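Local coordinates for fiber (Human adenovirus 26, PDB 6FJN), which forms, through its trimeric C-terminal knob domain, the capsid spike head that probably attaches the virus to receptors on the host cell, at residues I140-F144 against F176-Y180; Y81-R85 against N96-F101. One frame throughout, in Å; residues are numbered along the deposited sequence.

Overall arrangement
Both contacts lie in the knob domain of the fiber, an antiparallel beta sandwich, and their centres are 18 Å apart. Along the chain contact 2 closes before contact 1 opens. Contact 1 spans the sandwich, packing strand 137-144 of the four-stranded sheet against strand 176-181, an outermost strand of the six-stranded sheet within this chain. Contact 2 reaches that same larger sheet through strand 83-86, against which the loop of 96-101 folds. The two meet where Tyr180 OH probably hydrogen-bonds Phe101 O, at 2.7 Å, so the loop is linked both to strand 83-86 and to the outer strand 176-181 of one sheet. In the trimer, strand 176-181 and Arg85 also meet neighbouring subunits.

Contact 1: I140-F144 against F176-Y180; sequences ITIAF and FTFSY
Ile140, Ile142 and Phe144 face Phe176, Phe178 and Tyr180 across the interior of the knob's beta sandwich. The strand axes approach to 9.9 Å and run at 18°, a separation that marks two stacked sheets joined by side chains.

Three CH-pi contacts run along the interface. Ile140 CG2 stands over the middle of the Phe176 ring, 4.1 Å from its centroid. Ile142 CD1 lies over one face of Phe178, nearer the rim, and in the opposite sense Tyr180 CB sits over one face of Phe144, offset toward the rim.

A further apolar contact links neighbouring pairs: Ile142 CD1 also reaches the edge of Phe176, with CE2 of that ring at 3.9 Å, so one methyl touches two aromatic rings. Phe160 and Phe158 of strand 154-161 pack on Ile140 and Ile142.

The aromatic pair Phe144 and Tyr180 is oblique, with planes at 36° and centroids 4.8 Å apart. Tyr180 has CG between its backbone N and carbonyl carbon (chi1 59°), which turns the ring alongside Phe144, while its OH probably bonds Phe101 O, outside the two strands. Phe144 meets Tyr108 as well. The tightest approach is Phe144 CE1 to Tyr180 CD2, 3.4 Å.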
ATOM      1  N   ILE A 140     -12.319  -2.761   4.463  1.00  5.66           N
ATOM      2  CA  ILE A 140     -12.409  -1.437   3.847  1.00  5.72           C
ATOM      3  C   ILE A 140     -12.583  -1.632   2.340  1.00  5.44           C
ATOM      4  O   ILE A 140     -11.836  -2.388   1.706  1.00  5.87           O
ATOM      5  CB  ILE A 140     -11.197  -0.552   4.153  1.00  6.05           C
ATOM      6  CG1 ILE A 140     -11.429   0.862   3.639  1.00  6.50           C
ATOM      7  CG2 ILE A 140      -9.857  -1.124   3.705  1.00  6.44           C
ATOM      8  CD1 ILE A 140     -10.351   1.861   4.018  1.00  6.86           C
ATOM      9  N   THR A 141     -13.583  -0.941   1.779  1.00  5.46           N
ATOM     10  CA  THR A 141     -13.782  -0.898   0.333  1.00  5.71           C
ATOM     11  C   THR A 141     -13.664   0.555  -0.086  1.00  5.48           C
ATOM     12  O   THR A 141     -14.489   1.398   0.379  1.00  6.05           O
ATOM     13  CB  THR A 141     -15.153  -1.416  -0.076  1.00  6.25           C
ATOM     14  OG1 THR A 141     -15.305  -2.776   0.360  1.00  6.48           O
ATOM     15  CG2 THR A 141     -15.294  -1.397  -1.590  1.00  6.71           C
ATOM     16  N   ILE A 142     -12.699   0.878  -0.919  1.00  5.33           N
ATOM     17  CA  ILE A 142     -12.558   2.216  -1.494  1.00  5.76           C
ATOM     18  C   ILE A 142     -13.043   2.133  -2.919  1.00  6.05           C
ATOM     19  O   ILE A 142     -12.582   1.273  -3.666  1.00  6.69           O
ATOM     20  CB  ILE A 142     -11.137   2.737  -1.425  1.00  6.06           C
ATOM     21  CG1 ILE A 142     -10.572   2.571  -0.009  1.00  6.72           C
ATOM     22  CG2 ILE A 142     -11.103   4.186  -1.877  1.00  6.79           C
ATOM     23  CD1 ILE A 142      -9.148   3.042   0.171  1.00  7.54           C
ATOM     24  N   ALA A 143     -13.963   3.021  -3.320  1.00  6.20           N
ATOM     25  CA  ALA A 143     -14.507   3.003  -4.668  1.00  6.59           C
ATOM     26  C   ALA A 143     -14.330   4.332  -5.321  1.00  6.52           C
ATOM     27  O   ALA A 143     -14.579   5.378  -4.699  1.00  6.76           O
ATOM     28  CB  ALA A 143     -15.986   2.608  -4.673  1.00  7.14           C
ATOM     29  N   PHE A 144     -13.958   4.312  -6.602  1.00  6.90           N
ATOM     30  CA  PHE A 144     -13.676   5.518  -7.362  1.00  7.34           C
ATOM     31  C   PHE A 144     -14.714   5.747  -8.438  1.00  7.54           C
ATOM     32  O   PHE A 144     -14.948   4.881  -9.297  1.00  8.01           O
ATOM     33  CB  PHE A 144     -12.290   5.393  -8.016  1.00  7.81           C
ATOM     34  CG  PHE A 144     -11.204   5.196  -6.982  1.00  8.03           C
ATOM     35  CD1 PHE A 144     -10.803   6.236  -6.159  1.00  8.34           C
ATOM     36  CD2 PHE A 144     -10.611   3.975  -6.787  1.00 10.13           C
ATOM     37  CE1 PHE A 144      -9.879   6.065  -5.166  1.00  9.03           C
ATOM     38  CE2 PHE A 144      -9.653   3.792  -5.778  1.00 10.31           C
ATOM     39  CZ  PHE A 144      -9.321   4.852  -4.975  1.00  9.89           C
ATOM     40  N   PHE A 176      -4.884   3.155   6.585  1.00  5.70           N
ATOM     41  CA  PHE A 176      -4.785   2.384   5.352  1.00  5.88           C
ATOM     42  C   PHE A 176      -4.215   3.229   4.228  1.00  5.59           C
ATOM     43  O   PHE A 176      -4.725   4.340   3.948  1.00  6.19           O
ATOM     44  CB  PHE A 176      -6.173   1.875   4.956  1.00  6.24           C
ATOM     45  CG  PHE A 176      -6.134   0.920   3.782  1.00  6.66           C
ATOM     46  CD1 PHE A 176      -5.610  -0.338   3.918  1.00  7.46           C
ATOM     47  CD2 PHE A 176      -6.622   1.305   2.530  1.00  6.98           C
ATOM     48  CE1 PHE A 176      -5.573  -1.198   2.873  1.00  8.45           C
ATOM     49  CE2 PHE A 176      -6.582   0.451   1.447  1.00  7.78           C
ATOM     50  CZ  PHE A 176      -6.032  -0.801   1.619  1.00  8.20           C
ATOM     51  N   THR A 177      -3.175   2.721   3.592  1.00  6.06           N
ATOM     52  CA  THR A 177      -2.519   3.371   2.471  1.00  6.73           C
ATOM     53  C   THR A 177      -3.031   2.784   1.172  1.00  6.05           C
ATOM     54  O   THR A 177      -3.250   1.549   1.060  1.00  6.22           O
ATOM     55  CB  THR A 177      -1.019   3.219   2.575  1.00  8.15           C
ATOM     56  OG1 THR A 177      -0.616   4.023   3.718  1.00 11.16           O
ATOM     57  CG2 THR A 177      -0.237   3.684   1.410  1.00  9.07           C
ATOM     58  N   PHE A 178      -3.194   3.633   0.165  1.00  6.21           N
ATOM     59  CA  PHE A 178      -3.698   3.200  -1.132  1.00  6.46           C
ATOM     60  C   PHE A 178      -3.228   4.147  -2.198  1.00  6.41           C
ATOM     61  O   PHE A 178      -2.625   5.214  -1.878  1.00  7.05           O
ATOM     62  CB  PHE A 178      -5.234   3.109  -1.102  1.00  6.54           C
ATOM     63  CG  PHE A 178      -5.937   4.409  -0.845  1.00  6.62           C
ATOM     64  CD1 PHE A 178      -6.083   4.904   0.437  1.00  6.74           C
ATOM     65  CD2 PHE A 178      -6.479   5.134  -1.893  1.00  7.00           C
ATOM     66  CE1 PHE A 178      -6.758   6.091   0.670  1.00  7.23           C
ATOM     67  CE2 PHE A 178      -7.139   6.339  -1.671  1.00  7.54           C
ATOM     68  CZ  PHE A 178      -7.290   6.808  -0.362  1.00  7.39           C
ATOM     69  N   SER A 179      -3.456   3.841  -3.461  1.00  6.59           N
ATOM     70  CA  SER A 179      -3.211   4.803  -4.515  1.00  7.22           C
ATOM     71  C   SER A 179      -4.262   4.663  -5.586  1.00  7.09           C
ATOM     72  O   SER A 179      -5.009   3.652  -5.621  1.00  7.49           O
ATOM     73  CB  SER A 179      -1.822   4.656  -5.136  1.00  8.06           C
ATOM     74  OG  SER A 179      -1.748   3.520  -5.985  1.00  8.48           O
ATOM     75  N   TYR A 180      -4.354   5.659  -6.461  1.00  7.34           N
ATOM     76  CA  TYR A 180      -5.222   5.593  -7.629  1.00  7.82           C
ATOM     77  C   TYR A 180      -4.719   6.478  -8.698  1.00  8.29           C
ATOM     78  O   TYR A 180      -3.990   7.449  -8.464  1.00  8.48           O
ATOM     79  CB  TYR A 180      -6.704   5.936  -7.258  1.00  7.68           C
ATOM     80  CG  TYR A 180      -6.867   7.332  -6.659  1.00  7.55           C
ATOM     81  CD1 TYR A 180      -7.156   8.428  -7.496  1.00  7.94           C
ATOM     82  CD2 TYR A 180      -6.789   7.556  -5.310  1.00  7.19           C
ATOM     83  CE1 TYR A 180      -7.350   9.680  -6.966  1.00  7.81           C
ATOM     84  CE2 TYR A 180      -6.989   8.824  -4.764  1.00  7.31           C
ATOM     85  CZ  TYR A 180      -7.277   9.882  -5.604  1.00  7.37           C
ATOM     86  OH  TYR A 180      -7.419  11.109  -5.001  1.00  7.93           O
TER

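Contact 2: Y81-R85 against N96-F101; sequences YWNYR and NNAVPF
Tyr84 reaches from strand 83-86 into the bend of 96-101, and its ring is met by Asn96, Asn97, Ala98 and Phe101. CG lies anti to the carbonyl carbon, sending the ring toward the loop with its hydroxyl leading.

The hydroxyl donates to Asn97 O at 2.6 Å. The acceptor lies in the plane of the tyrosine ring, and the donor sits in the carbonyl plane on a lone pair, with a C=O...O angle of 138°. This geometry favours a fixed ring orientation. Asn96 comes to the ring edge through its CB, 3.4 Å from Tyr84 CE2, and its amide plane stands nearly perpendicular to the ring, at 83°. Phe101 approaches obliquely: the ring planes are 75° apart, and Phe101 CE1 is 3.5 Å from Tyr84 CE1. Ala98 CB adds an apolar contact, 4.3 Å from Tyr84 CZ.

The loop also braces itself. Asn97 OD1 accepts from Val99 N at 3.0 Å, the donor standing above the carbonyl plane, and Phe101 N bonds Ala98 O. Leu4 of strand 3-5 packs on both Tyr84 and Phe101. Pro100 O bonds Lys30 NZ, and Lys30 has been seen to bind L-glutamate in a crystal structure of this protein. The arrangement is an Asx turn leading into a 3-10 segment, docked on the knob sheet by Tyr84, with Phe101 next to the L-glutamate-binding residue Lys30.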
ATOM      1  N   TYR A  81     -12.579  22.033   6.791  1.00 18.92           N
ATOM      2  CA  TYR A  81     -11.136  21.830   6.977  1.00 19.57           C
ATOM      3  C   TYR A  81     -10.607  20.801   5.964  1.00 17.93           C
ATOM      4  O   TYR A  81      -9.666  20.021   6.277  1.00 19.59           O
ATOM      5  CB  TYR A  81     -10.871  21.428   8.445  1.00 20.80           C
ATOM      6  CG  TYR A  81     -11.198  22.588   9.345  1.00 23.58           C
ATOM      7  CD1 TYR A  81     -10.356  23.694   9.419  1.00 25.82           C
ATOM      8  CD2 TYR A  81     -12.409  22.639  10.058  1.00 25.02           C
ATOM      9  CE1 TYR A  81     -10.668  24.771  10.227  1.00 28.01           C
ATOM     10  CE2 TYR A  81     -12.735  23.725  10.860  1.00 26.92           C
ATOM     11  CZ  TYR A  81     -11.868  24.785  10.933  1.00 28.32           C
ATOM     12  OH  TYR A  81     -12.195  25.855  11.727  1.00 31.10           O
ATOM     13  N   TRP A  82     -11.293  20.671   4.804  1.00 16.09           N
ATOM     14  CA  TRP A  82     -10.847  19.839   3.666  1.00 14.68           C
ATOM     15  C   TRP A  82     -10.302  20.810   2.683  1.00 15.98           C
ATOM     16  O   TRP A  82     -11.050  21.638   2.102  1.00 17.69           O
ATOM     17  CB  TRP A  82     -11.994  19.106   2.993  1.00 13.58           C
ATOM     18  CG  TRP A  82     -11.560  18.406   1.711  1.00 12.75           C
ATOM     19  CD1 TRP A  82     -11.887  18.766   0.436  1.00 12.97           C
ATOM     20  CD2 TRP A  82     -10.719  17.264   1.614  1.00 11.36           C
ATOM     21  NE1 TRP A  82     -11.317  17.900  -0.449  1.00 12.18           N
ATOM     22  CE2 TRP A  82     -10.602  16.950   0.238  1.00 11.18           C
ATOM     23  CE3 TRP A  82     -10.084  16.428   2.547  1.00 10.76           C
ATOM     24  CZ2 TRP A  82      -9.864  15.863  -0.200  1.00 10.64           C
ATOM     25  CZ3 TRP A  82      -9.345  15.352   2.089  1.00 10.33           C
ATOM     26  CH2 TRP A  82      -9.237  15.094   0.735  1.00 10.07           C
ATOM     27  N   ASN A  83      -8.993  20.845   2.568  1.00 16.74           N
ATOM     28  CA  ASN A  83      -8.363  21.745   1.610  1.00 19.26           C
ATOM     29  C   ASN A  83      -6.868  21.394   1.466  1.00 19.15           C
ATOM     30  O   ASN A  83      -6.374  20.387   2.013  1.00 17.28           O
ATOM     31  CB  ASN A  83      -8.607  23.227   1.893  1.00 22.51           C
ATOM     32  CG  ASN A  83      -8.226  24.100   0.695  1.00 24.64           C
ATOM     33  OD1 ASN A  83      -7.211  24.737   0.738  1.00 27.90           O
ATOM     34  ND2 ASN A  83      -8.895  23.900  -0.452  1.00 25.11           N
ATOM     35  N   TYR A  84      -6.194  22.165   0.612  1.00 20.25           N
ATOM     36  CA  TYR A  84      -4.773  22.034   0.437  1.00 21.43           C
ATOM     37  C   TYR A  84      -4.015  22.234   1.730  1.00 23.27           C
ATOM     38  O   TYR A  84      -4.402  23.139   2.513  1.00 24.17           O
ATOM     39  CB  TYR A  84      -4.325  23.019  -0.637  1.00 22.67           C
ATOM     40  CG  TYR A  84      -4.697  22.614  -2.032  1.00 22.86           C
ATOM     41  CD1 TYR A  84      -3.944  21.659  -2.679  1.00 23.32           C
ATOM     42  CD2 TYR A  84      -5.802  23.147  -2.719  1.00 23.70           C
ATOM     43  CE1 TYR A  84      -4.248  21.244  -3.975  1.00 23.75           C
ATOM     44  CE2 TYR A  84      -6.107  22.738  -4.034  1.00 23.50           C
ATOM     45  CZ  TYR A  84      -5.322  21.796  -4.662  1.00 23.56           C
ATOM     46  OH  TYR A  84      -5.603  21.368  -5.956  1.00 24.02           O
ATOM     47  N   ARG A  85      -2.929  21.496   1.951  1.00 25.39           N
ATOM     48  CA  ARG A  85      -2.122  21.558   3.194  1.00 28.26           C
ATOM     49  C   ARG A  85      -1.415  22.924   3.287  1.00 32.25           C
ATOM     50  O   ARG A  85      -1.001  23.510   2.263  1.00 34.32           O
ATOM     51  CB  ARG A  85      -1.081  20.396   3.337  1.00 29.19           C
ATOM     52  CG  ARG A  85      -0.158  20.470   4.578  1.00 30.79           C
ATOM     53  CD  ARG A  85       0.714  19.250   4.936  1.00 32.03           C
ATOM     54  NE  ARG A  85       1.326  19.402   6.276  1.00 34.24           N
ATOM     55  CZ  ARG A  85       2.247  18.619   6.854  1.00 35.23           C
ATOM     56  NH1 ARG A  85       2.773  17.585   6.228  1.00 35.82           N
ATOM     57  NH2 ARG A  85       2.689  18.905   8.088  1.00 37.10           N
ATOM     58  N   ASN A  96     -10.544  25.881  -4.223  1.00 36.25           N
ATOM     59  CA  ASN A  96      -9.359  25.687  -5.060  1.00 33.26           C
ATOM     60  C   ASN A  96      -9.523  24.452  -5.966  1.00 28.60           C
ATOM     61  O   ASN A  96      -9.755  23.328  -5.434  1.00 26.82           O
ATOM     62  CB  ASN A  96      -8.141  25.426  -4.175  1.00 33.70           C
ATOM     63  CG  ASN A  96      -7.859  26.536  -3.202  1.00 35.44           C
ATOM     64  OD1 ASN A  96      -7.252  27.549  -3.556  1.00 38.42           O
ATOM     65  ND2 ASN A  96      -8.265  26.335  -1.950  1.00 34.87           N
ATOM     66  N   ASN A  97      -9.375  24.650  -7.294  1.00 25.96           N
ATOM     67  CA  ASN A  97      -9.384  23.537  -8.308  1.00 23.33           C
ATOM     68  C   ASN A  97      -8.523  22.413  -7.819  1.00 20.62           C
ATOM     69  O   ASN A  97      -7.426  22.658  -7.294  1.00 21.38           O
ATOM     70  CB  ASN A  97      -8.797  23.996  -9.676  1.00 24.33           C
ATOM     71  CG  ASN A  97      -8.803  22.904 -10.812  1.00 23.89           C
ATOM     72  OD1 ASN A  97      -7.996  21.891 -10.851  1.00 21.72           O
ATOM     73  ND2 ASN A  97      -9.638  23.153 -11.805  1.00 25.99           N
ATOM     74  N   ALA A  98      -9.019  21.195  -7.973  1.00 17.29           N
ATOM     75  CA  ALA A  98      -8.289  20.005  -7.589  1.00 15.27           C
ATOM     76  C   ALA A  98      -8.465  18.838  -8.570  1.00 13.58           C
ATOM     77  O   ALA A  98      -8.399  17.687  -8.170  1.00 11.72           O
ATOM     78  CB  ALA A  98      -8.740  19.639  -6.211  1.00 15.26           C
ATOM     79  N   VAL A  99      -8.661  19.146  -9.862  1.00 13.37           N
ATOM     80  CA  VAL A  99      -8.838  18.118 -10.860  1.00 13.12           C
ATOM     81  C   VAL A  99      -7.653  17.091 -10.843  1.00 12.23           C
ATOM     82  O   VAL A  99      -7.877  15.932 -10.986  1.00 11.62           O
ATOM     83  CB  VAL A  99      -9.151  18.694 -12.248  1.00 14.02           C
ATOM     84  CG1 VAL A  99      -9.239  17.573 -13.274  1.00 14.13           C
ATOM     85  CG2 VAL A  99     -10.496  19.400 -12.200  1.00 14.57           C
ATOM     86  N   PRO A 100      -6.392  17.573 -10.656  1.00 12.84           N
ATOM     87  CA  PRO A 100      -5.279  16.612 -10.627  1.00 12.72           C
ATOM     88  C   PRO A 100      -5.301  15.608  -9.486  1.00 11.66           C
ATOM     89  O   PRO A 100      -4.456  14.685  -9.503  1.00 11.85           O
ATOM     90  CB  PRO A 100      -4.041  17.491 -10.570  1.00 14.01           C
ATOM     91  CG  PRO A 100      -4.515  18.776 -11.241  1.00 14.88           C
ATOM     92  CD  PRO A 100      -5.900  18.960 -10.663  1.00 14.28           C
ATOM     93  N   PHE A 101      -6.186  15.780  -8.516  1.00 10.85           N
ATOM     94  CA  PHE A 101      -6.385  14.804  -7.421  1.00 10.12           C
ATOM     95  C   PHE A 101      -7.558  13.906  -7.676  1.00  9.34           C
ATOM     96  O   PHE A 101      -7.802  13.004  -6.887  1.00  9.41           O
ATOM     97  CB  PHE A 101      -6.600  15.521  -6.097  1.00 10.15           C
ATOM     98  CG  PHE A 101      -5.391  16.258  -5.607  1.00 11.24           C
ATOM     99  CD1 PHE A 101      -5.034  17.481  -6.118  1.00 12.59           C
ATOM    100  CD2 PHE A 101      -4.568  15.699  -4.632  1.00 11.01           C
ATOM    101  CE1 PHE A 101      -3.900  18.149  -5.678  1.00 13.73           C
ATOM    102  CE2 PHE A 101      -3.455  16.370  -4.200  1.00 12.37           C
ATOM    103  CZ  PHE A 101      -3.132  17.568  -4.706  1.00 13.46           C
TER